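PDB 2OPK: hypothetical protein from Ralstonia eutropha, which is of unknown function but belongs to the cupin family and has been tentatively described as a mannose-6-phosphate isomerase. Local coordinates for residues Gln53-Ile66 with Trp95-Cys109. Sequence-based numbering, arbitrary orientation.
Sequences QDEWVMVVSGSAGI and WTDGGEPTVWLAVHC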
ATOM      1  N   GLN B  53       1.871   6.876 -16.711  1.00 23.49           N
ATOM      2  CA  GLN B  53       2.391   5.958 -15.689  1.00 22.84           C
ATOM      3  C   GLN B  53       1.350   4.887 -15.317  1.00 21.61           C
ATOM      4  O   GLN B  53       0.138   5.064 -15.507  1.00 20.23           O
ATOM      5  CB  GLN B  53       2.744   6.734 -14.432  1.00 22.54           C
ATOM      6  CG  GLN B  53       3.984   7.619 -14.492  1.00 25.84           C
ATOM      7  CD  GLN B  53       4.303   8.208 -13.127  1.00 25.99           C
ATOM      8  OE1 GLN B  53       3.528   9.006 -12.581  1.00 27.10           O
ATOM      9  NE2 GLN B  53       5.434   7.801 -12.560  1.00 31.42           N
ATOM     10  N   ASP B  54       1.831   3.751 -14.812  1.00 20.88           N
ATOM     11  CA  ASP B  54       0.937   2.745 -14.225  1.00 19.08           C
ATOM     12  C   ASP B  54       0.503   3.298 -12.875  1.00 19.58           C
ATOM     13  O   ASP B  54       1.214   4.108 -12.293  1.00 20.29           O
ATOM     14  CB  ASP B  54       1.667   1.433 -13.977  1.00 19.90           C
ATOM     15  CG  ASP B  54       1.732   0.550 -15.194  1.00 21.93           C
ATOM     16  OD1 ASP B  54       1.554   1.020 -16.337  1.00 23.88           O
ATOM     17  OD2 ASP B  54       1.923  -0.651 -14.969  1.00 23.45           O
ATOM     18  N   GLU B  55      -0.655   2.866 -12.400  1.00 19.22           N
ATOM     19  CA  GLU B  55      -1.137   3.161 -11.050  1.00 19.58           C
ATOM     20  C   GLU B  55      -1.583   1.861 -10.395  1.00 19.24           C
ATOM     21  O   GLU B  55      -2.171   0.992 -11.060  1.00 21.74           O
ATOM     22  CB  GLU B  55      -2.297   4.163 -11.071  1.00 19.31           C
ATOM     23  CG  GLU B  55      -2.765   4.563  -9.656  1.00 21.39           C
ATOM     24  CD  GLU B  55      -3.891   5.587  -9.626  1.00 23.63           C
ATOM     25  OE1 GLU B  55      -4.233   6.149 -10.708  1.00 26.41           O
ATOM     26  OE2 GLU B  55      -4.430   5.835  -8.506  1.00 20.55           O
ATOM     27  N   TRP B  56      -1.262   1.717  -9.110  1.00 16.31           N
ATOM     28  CA  TRP B  56      -1.692   0.603  -8.273  1.00 13.76           C
ATOM     29  C   TRP B  56      -2.391   1.313  -7.121  1.00 12.84           C
ATOM     30  O   TRP B  56      -1.806   2.186  -6.494  1.00 12.55           O
ATOM     31  CB  TRP B  56      -0.487  -0.235  -7.797  1.00 13.46           C
ATOM     32  CG  TRP B  56      -0.924  -1.388  -6.915  1.00 15.34           C
ATOM     33  CD1 TRP B  56      -1.245  -2.646  -7.318  1.00 17.82           C
ATOM     34  CD2 TRP B  56      -1.151  -1.356  -5.500  1.00 15.14           C
ATOM     35  NE1 TRP B  56      -1.657  -3.404  -6.235  1.00 18.19           N
ATOM     36  CE2 TRP B  56      -1.619  -2.631  -5.118  1.00 13.77           C
ATOM     37  CE3 TRP B  56      -0.994  -0.379  -4.513  1.00 17.85           C
ATOM     38  CZ2 TRP B  56      -1.939  -2.939  -3.820  1.00 19.16           C
ATOM     39  CZ3 TRP B  56      -1.309  -0.704  -3.212  1.00 17.75           C
ATOM     40  CH2 TRP B  56      -1.769  -1.960  -2.880  1.00 18.43           C
ATOM     41  N   VAL B  57      -3.639   0.984  -6.850  1.00 15.18           N
ATOM     42  CA  VAL B  57      -4.415   1.746  -5.863  1.00 13.41           C
ATOM     43  C   VAL B  57      -5.273   0.817  -5.043  1.00 16.37           C
ATOM     44  O   VAL B  57      -5.878  -0.109  -5.580  1.00 16.58           O
ATOM     45  CB  VAL B  57      -5.275   2.859  -6.550  1.00 17.39           C
ATOM     46  CG1 VAL B  57      -6.272   2.276  -7.601  1.00 15.77           C
ATOM     47  CG2 VAL B  57      -5.996   3.699  -5.533  1.00 17.59           C
HETATM   48  N   MSE B  58      -5.314   1.068  -3.737  1.00 14.90           N
HETATM   49  CA  MSE B  58      -6.055   0.244  -2.814  1.00 16.82           C
HETATM   50  C   MSE B  58      -6.875   1.061  -1.828  1.00 14.65           C
HETATM   51  O   MSE B  58      -6.415   2.079  -1.324  1.00 11.91           O
HETATM   52  CB  MSE B  58      -5.076  -0.618  -2.005  1.00 15.18           C
HETATM   53  CG  MSE B  58      -5.739  -1.689  -1.115  1.00 21.38           C
HETATM   54 SE   MSE B  58      -4.405  -2.783  -0.143  0.75 21.54          SE
HETATM   55  CE  MSE B  58      -3.473  -1.437   0.578  1.00  4.07           C
ATOM     56  N   VAL B  59      -8.060   0.552  -1.510  1.00 12.91           N
ATOM     57  CA  VAL B  59      -8.909   1.138  -0.446  1.00 14.19           C
ATOM     58  C   VAL B  59      -8.412   0.554   0.851  1.00 13.98           C
ATOM     59  O   VAL B  59      -8.328  -0.656   0.981  1.00 12.44           O
ATOM     60  CB  VAL B  59     -10.388   0.780  -0.619  1.00 14.50           C
ATOM     61  CG1 VAL B  59     -11.199   1.347   0.528  1.00 14.93           C
ATOM     62  CG2 VAL B  59     -10.911   1.288  -1.994  1.00 16.91           C
ATOM     63  N   VAL B  60      -8.072   1.419   1.797  1.00 13.48           N
ATOM     64  CA  VAL B  60      -7.562   1.001   3.103  1.00 15.08           C
ATOM     65  C   VAL B  60      -8.620   1.182   4.199  1.00 15.80           C
ATOM     66  O   VAL B  60      -8.648   0.422   5.183  1.00 15.82           O
ATOM     67  CB  VAL B  60      -6.255   1.768   3.434  1.00 16.71           C
ATOM     68  CG1 VAL B  60      -5.569   1.151   4.578  1.00 24.21           C
ATOM     69  CG2 VAL B  60      -5.300   1.695   2.268  1.00 19.33           C
ATOM     70  N   SER B  61      -9.466   2.196   4.042  1.00 12.90           N
ATOM     71  CA  SER B  61     -10.606   2.406   4.909  1.00 13.87           C
ATOM     72  C   SER B  61     -11.721   3.009   4.088  1.00 14.26           C
ATOM     73  O   SER B  61     -11.480   3.548   3.015  1.00 13.58           O
ATOM     74  CB  SER B  61     -10.291   3.311   6.100  1.00 13.66           C
ATOM     75  OG  SER B  61      -9.857   4.586   5.655  1.00 19.64           O
ATOM     76  N   GLY B  62     -12.956   2.903   4.591  1.00 14.42           N
ATOM     77  CA  GLY B  62     -14.113   3.346   3.803  1.00 14.53           C
ATOM     78  C   GLY B  62     -14.452   2.370   2.685  1.00 12.15           C
ATOM     79  O   GLY B  62     -14.368   1.166   2.866  1.00 12.79           O
ATOM     80  N   SER B  63     -14.935   2.883   1.567  1.00 11.59           N
ATOM     81  CA  SER B  63     -15.399   2.041   0.462  1.00 14.30           C
ATOM     82  C   SER B  63     -15.555   2.879  -0.795  1.00 15.04           C
ATOM     83  O   SER B  63     -15.668   4.107  -0.723  1.00 13.87           O
ATOM     84  CB  SER B  63     -16.741   1.338   0.768  1.00 15.63           C
ATOM     85  OG  SER B  63     -17.802   2.259   0.949  1.00 17.88           O
ATOM     86  N   ALA B  64     -15.598   2.202  -1.935  1.00 14.04           N
ATOM     87  CA  ALA B  64     -15.677   2.878  -3.217  1.00 15.13           C
ATOM     88  C   ALA B  64     -16.136   1.963  -4.346  1.00 15.85           C
ATOM     89  O   ALA B  64     -16.313   0.755  -4.184  1.00 18.55           O
ATOM     90  CB  ALA B  64     -14.251   3.475  -3.575  1.00 16.79           C
ATOM     91  N   GLY B  65     -16.329   2.586  -5.492  1.00 16.23           N
ATOM     92  CA  GLY B  65     -16.520   1.915  -6.751  1.00 17.66           C
ATOM     93  C   GLY B  65     -15.637   2.624  -7.759  1.00 18.37           C
ATOM     94  O   GLY B  65     -15.517   3.840  -7.712  1.00 17.97           O
ATOM     95  N   ILE B  66     -14.980   1.843  -8.612  1.00 19.16           N
ATOM     96  CA  ILE B  66     -14.157   2.329  -9.692  1.00 18.99           C
ATOM     97  C   ILE B  66     -14.549   1.625 -10.972  1.00 18.32           C
ATOM     98  O   ILE B  66     -14.704   0.415 -10.978  1.00 19.11           O
ATOM     99  CB  ILE B  66     -12.667   2.048  -9.457  1.00 19.54           C
ATOM    100  CG1 ILE B  66     -12.138   2.952  -8.350  1.00 21.43           C
ATOM    101  CG2 ILE B  66     -11.844   2.283 -10.751  1.00 18.43           C
ATOM    102  CD1 ILE B  66     -10.630   3.018  -8.241  1.00 22.51           C
ATOM    103  N   TRP B  95     -18.022   6.119  -7.186  1.00 16.08           N
ATOM    104  CA  TRP B  95     -18.511   6.643  -5.901  1.00 16.89           C
ATOM    105  C   TRP B  95     -17.487   6.376  -4.809  1.00 16.84           C
ATOM    106  O   TRP B  95     -16.619   5.529  -4.977  1.00 16.33           O
ATOM    107  CB  TRP B  95     -19.859   6.006  -5.470  1.00 17.39           C
ATOM    108  CG  TRP B  95     -19.741   4.562  -4.991  1.00 14.26           C
ATOM    109  CD1 TRP B  95     -19.500   4.143  -3.715  1.00 16.28           C
ATOM    110  CD2 TRP B  95     -19.835   3.367  -5.792  1.00 16.74           C
ATOM    111  NE1 TRP B  95     -19.415   2.765  -3.662  1.00 18.21           N
ATOM    112  CE2 TRP B  95     -19.620   2.261  -4.920  1.00 18.16           C
ATOM    113  CE3 TRP B  95     -20.084   3.118  -7.153  1.00 17.26           C
ATOM    114  CZ2 TRP B  95     -19.647   0.951  -5.365  1.00 18.37           C
ATOM    115  CZ3 TRP B  95     -20.111   1.812  -7.591  1.00 14.02           C
ATOM    116  CH2 TRP B  95     -19.898   0.745  -6.705  1.00 18.58           C
ATOM    117  N   THR B  96     -17.626   7.090  -3.691  1.00 15.37           N
ATOM    118  CA  THR B  96     -16.899   6.809  -2.456  1.00 15.51           C
ATOM    119  C   THR B  96     -17.909   6.784  -1.318  1.00 16.07           C
ATOM    120  O   THR B  96     -18.984   7.328  -1.443  1.00 13.75           O
ATOM    121  CB  THR B  96     -15.718   7.797  -2.151  1.00 14.30           C
ATOM    122  OG1 THR B  96     -16.172   9.162  -2.052  1.00 14.46           O
ATOM    123  CG2 THR B  96     -14.667   7.704  -3.228  1.00 17.15           C
ATOM    124  N   ASP B  97     -17.525   6.150  -0.207  1.00 17.47           N
ATOM    125  CA  ASP B  97     -18.364   5.997   0.969  1.00 16.65           C
ATOM    126  C   ASP B  97     -18.998   7.324   1.387  1.00 18.09           C
ATOM    127  O   ASP B  97     -18.299   8.360   1.538  1.00 17.12           O
ATOM    128  CB  ASP B  97     -17.534   5.415   2.124  1.00 18.01           C
ATOM    129  CG  ASP B  97     -18.373   4.761   3.188  1.00 16.56           C
ATOM    130  OD1 ASP B  97     -19.135   5.469   3.889  1.00 17.76           O
ATOM    131  OD2 ASP B  97     -18.236   3.528   3.346  1.00 20.44           O
ATOM    132  N   GLY B  98     -20.320   7.291   1.556  1.00 19.33           N
ATOM    133  CA  GLY B  98     -21.093   8.476   1.978  1.00 20.96           C
ATOM    134  C   GLY B  98     -21.203   8.717   3.485  1.00 22.08           C
ATOM    135  O   GLY B  98     -21.766   9.725   3.913  1.00 21.79           O
ATOM    136  N   GLY B  99     -20.669   7.803   4.281  1.00 21.32           N
ATOM    137  CA  GLY B  99     -20.789   7.857   5.714  1.00 20.75           C
ATOM    138  C   GLY B  99     -19.518   8.078   6.469  1.00 19.96           C
ATOM    139  O   GLY B  99     -19.570   8.422   7.639  1.00 20.98           O
ATOM    140  N   GLU B 100     -18.376   7.856   5.828  1.00 21.08           N
ATOM    141  CA  GLU B 100     -17.096   8.064   6.481  1.00 18.93           C
ATOM    142  C   GLU B 100     -16.023   8.335   5.455  1.00 18.16           C
ATOM    143  O   GLU B 100     -16.227   8.117   4.238  1.00 16.97           O
ATOM    144  CB  GLU B 100     -16.696   6.845   7.287  1.00 18.28           C
ATOM    145  CG  GLU B 100     -16.510   5.565   6.472  1.00 23.51           C
ATOM    146  CD  GLU B 100     -16.096   4.370   7.347  1.00 23.08           C
ATOM    147  OE1 GLU B 100     -15.202   4.538   8.197  1.00 31.47           O
ATOM    148  OE2 GLU B 100     -16.629   3.272   7.164  1.00 24.48           O
ATOM    149  N   PRO B 101     -14.877   8.860   5.933  1.00 16.40           N
ATOM    150  CA  PRO B 101     -13.774   8.976   4.970  1.00 16.34           C
ATOM    151  C   PRO B 101     -13.347   7.661   4.318  1.00 14.34           C
ATOM    152  O   PRO B 101     -13.410   6.594   4.927  1.00 14.39           O
ATOM    153  CB  PRO B 101     -12.613   9.573   5.810  1.00 16.72           C
ATOM    154  CG  PRO B 101     -13.229  10.213   6.945  1.00 12.98           C
ATOM    155  CD  PRO B 101     -14.518   9.429   7.251  1.00 15.82           C
ATOM    156  N   THR B 102     -12.941   7.762   3.061  1.00 15.63           N
ATOM    157  CA  THR B 102     -12.354   6.677   2.334  1.00 14.52           C
ATOM    158  C   THR B 102     -10.878   7.068   2.163  1.00 15.31           C
ATOM    159  O   THR B 102     -10.562   8.092   1.540  1.00 12.03           O
ATOM    160  CB  THR B 102     -13.040   6.443   0.987  1.00 14.26           C
ATOM    161  OG1 THR B 102     -14.387   6.024   1.201  1.00 14.23           O
ATOM    162  CG2 THR B 102     -12.340   5.353   0.202  1.00 14.10           C
ATOM    163  N   VAL B 103      -9.997   6.286   2.778  1.00 13.65           N
ATOM    164  CA  VAL B 103      -8.554   6.499   2.659  1.00 15.69           C
ATOM    165  C   VAL B 103      -7.977   5.459   1.727  1.00 13.66           C
ATOM    166  O   VAL B 103      -8.216   4.254   1.908  1.00 14.25           O
ATOM    167  CB  VAL B 103      -7.824   6.394   4.050  1.00 17.55           C
ATOM    168  CG1 VAL B 103      -6.326   6.608   3.880  1.00 16.62           C
ATOM    169  CG2 VAL B 103      -8.431   7.392   5.050  1.00 18.30           C
ATOM    170  N   TRP B 104      -7.208   5.922   0.747  1.00 14.39           N
ATOM    171  CA  TRP B 104      -6.586   5.066  -0.269  1.00 14.24           C
ATOM    172  C   TRP B 104      -5.082   5.166  -0.184  1.00 14.18           C
ATOM    173  O   TRP B 104      -4.549   6.157   0.310  1.00 11.63           O
ATOM    174  CB  TRP B 104      -6.896   5.535  -1.666  1.00 13.84           C
ATOM    175  CG  TRP B 104      -8.314   5.899  -2.015  1.00 13.10           C
ATOM    176  CD1 TRP B 104      -9.015   6.949  -1.556  1.00 15.17           C
ATOM    177  CD2 TRP B 104      -9.164   5.220  -2.952  1.00 12.07           C
ATOM    178  NE1 TRP B 104     -10.259   6.982  -2.139  1.00 17.10           N
ATOM    179  CE2 TRP B 104     -10.379   5.923  -2.995  1.00 14.21           C
ATOM    180  CE3 TRP B 104      -9.017   4.076  -3.743  1.00 13.84           C
ATOM    181  CZ2 TRP B 104     -11.437   5.537  -3.828  1.00 15.63           C
ATOM    182  CZ3 TRP B 104     -10.050   3.692  -4.576  1.00 15.85           C
ATOM    183  CH2 TRP B 104     -11.254   4.407  -4.605  1.00 16.47           C
ATOM    184  N   LEU B 105      -4.424   4.144  -0.716  1.00 13.58           N
ATOM    185  CA  LEU B 105      -2.973   4.143  -0.910  1.00 14.74           C
ATOM    186  C   LEU B 105      -2.781   3.960  -2.388  1.00 13.62           C
ATOM    187  O   LEU B 105      -3.353   3.031  -2.977  1.00 16.44           O
ATOM    188  CB  LEU B 105      -2.319   2.989  -0.155  1.00 15.18           C
ATOM    189  CG  LEU B 105      -0.792   2.954  -0.231  1.00 15.48           C
ATOM    190  CD1 LEU B 105      -0.155   4.140   0.508  1.00 15.18           C
ATOM    191  CD2 LEU B 105      -0.320   1.658   0.363  1.00 29.24           C
ATOM    192  N   ALA B 106      -2.026   4.862  -3.006  1.00 14.66           N
ATOM    193  CA  ALA B 106      -1.840   4.856  -4.438  1.00 15.20           C
ATOM    194  C   ALA B 106      -0.362   4.929  -4.803  1.00 16.68           C
ATOM    195  O   ALA B 106       0.410   5.677  -4.179  1.00 16.34           O
ATOM    196  CB  ALA B 106      -2.622   5.998  -5.077  1.00 15.92           C
ATOM    197  N   VAL B 107       0.022   4.131  -5.803  1.00 16.10           N
ATOM    198  CA  VAL B 107       1.408   4.088  -6.284  1.00 16.12           C
ATOM    199  C   VAL B 107       1.396   4.368  -7.772  1.00 17.90           C
ATOM    200  O   VAL B 107       0.650   3.762  -8.518  1.00 18.68           O
ATOM    201  CB  VAL B 107       2.121   2.754  -5.999  1.00 17.05           C
ATOM    202  CG1 VAL B 107       3.632   2.793  -6.396  1.00 15.77           C
ATOM    203  CG2 VAL B 107       1.963   2.353  -4.498  1.00 15.84           C
ATOM    204  N   HIS B 108       2.215   5.335  -8.170  1.00 17.38           N
ATOM    205  CA  HIS B 108       2.387   5.736  -9.537  1.00 18.10           C
ATOM    206  C   HIS B 108       3.795   5.384  -9.940  1.00 17.43           C
ATOM    207  O   HIS B 108       4.739   5.719  -9.254  1.00 16.59           O
ATOM    208  CB  HIS B 108       2.133   7.248  -9.641  1.00 17.75           C
ATOM    209  CG  HIS B 108       0.743   7.655  -9.228  1.00 21.84           C
ATOM    210  ND1 HIS B 108      -0.333   7.647 -10.099  1.00 18.67           N
ATOM    211  CD2 HIS B 108       0.251   8.053  -8.027  1.00 25.83           C
ATOM    212  CE1 HIS B 108      -1.419   8.041  -9.454  1.00 21.46           C
ATOM    213  NE2 HIS B 108      -1.090   8.303  -8.200  1.00 22.25           N
ATOM    214  N   CYS B 109       3.943   4.678 -11.048  1.00 18.89           N
ATOM    215  CA  CYS B 109       5.252   4.278 -11.511  1.00 19.85           C
ATOM    216  C   CYS B 109       5.302   4.101 -13.027  1.00 24.05           C
ATOM    217  O   CYS B 109       4.253   4.114 -13.698  1.00 23.74           O
ATOM    218  CB  CYS B 109       5.644   2.984 -10.821  1.00 20.98           C
ATOM    219  SG  CYS B 109       4.653   1.601 -11.291  1.00 26.54           S
TER
HETATM  220  O   HOH W   1      -0.260   6.913 -12.584  1.00 32.42           O
HETATM  221  O   HOH W   2      -4.222   8.385  -7.663  1.00 27.93           O
HETATM  222  O   HOH W   3     -19.549   1.739  -0.884  1.00 18.95           O
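With chi1 at -46°, Trp104 turns its indole away from its own carbonyl carbon and sets it among Val57, Val59, Ala64 and Ile66; Trp95, whose chi1 of 73° holds CG between N and C, folds its ring over Gly65. On Trp104, Val59 CG2 makes a CH-pi contact over the six-membered ring, Ala64 CB approaches CH2 obliquely at 3.3 Å, and the Ile66 side chain points back toward Trp104, its CD1 meeting the ring obliquely, 3.8 Å from CZ3. Trp95 gains its own CH-pi contact, Gly65 CA standing 3.4 Å from the centroid of the six-membered ring and almost on its normal. Strands 54-61 and 102-109 pair antiparallel until a classic beta bulge, where Val103 O accepts from Val60 N at 2.8 Å and, more distantly, from Ser61 N. Past the bulge the chain passes into the second cupin sheet, and Ser63 OG donates to Asp97 OD2 (2.7 Å), on its anti side, while OD1 closes an Asx turn with Gly99 N. At the other end Glu55 only lies beside His108, with CD 3.5 Å from CE1; Glu34 hydrogen-bonds His108 NE2. Apolar packing round Trp104 thus joins both sheets inside the barrel, while Glu55, His108 and Glu34 form a polar group.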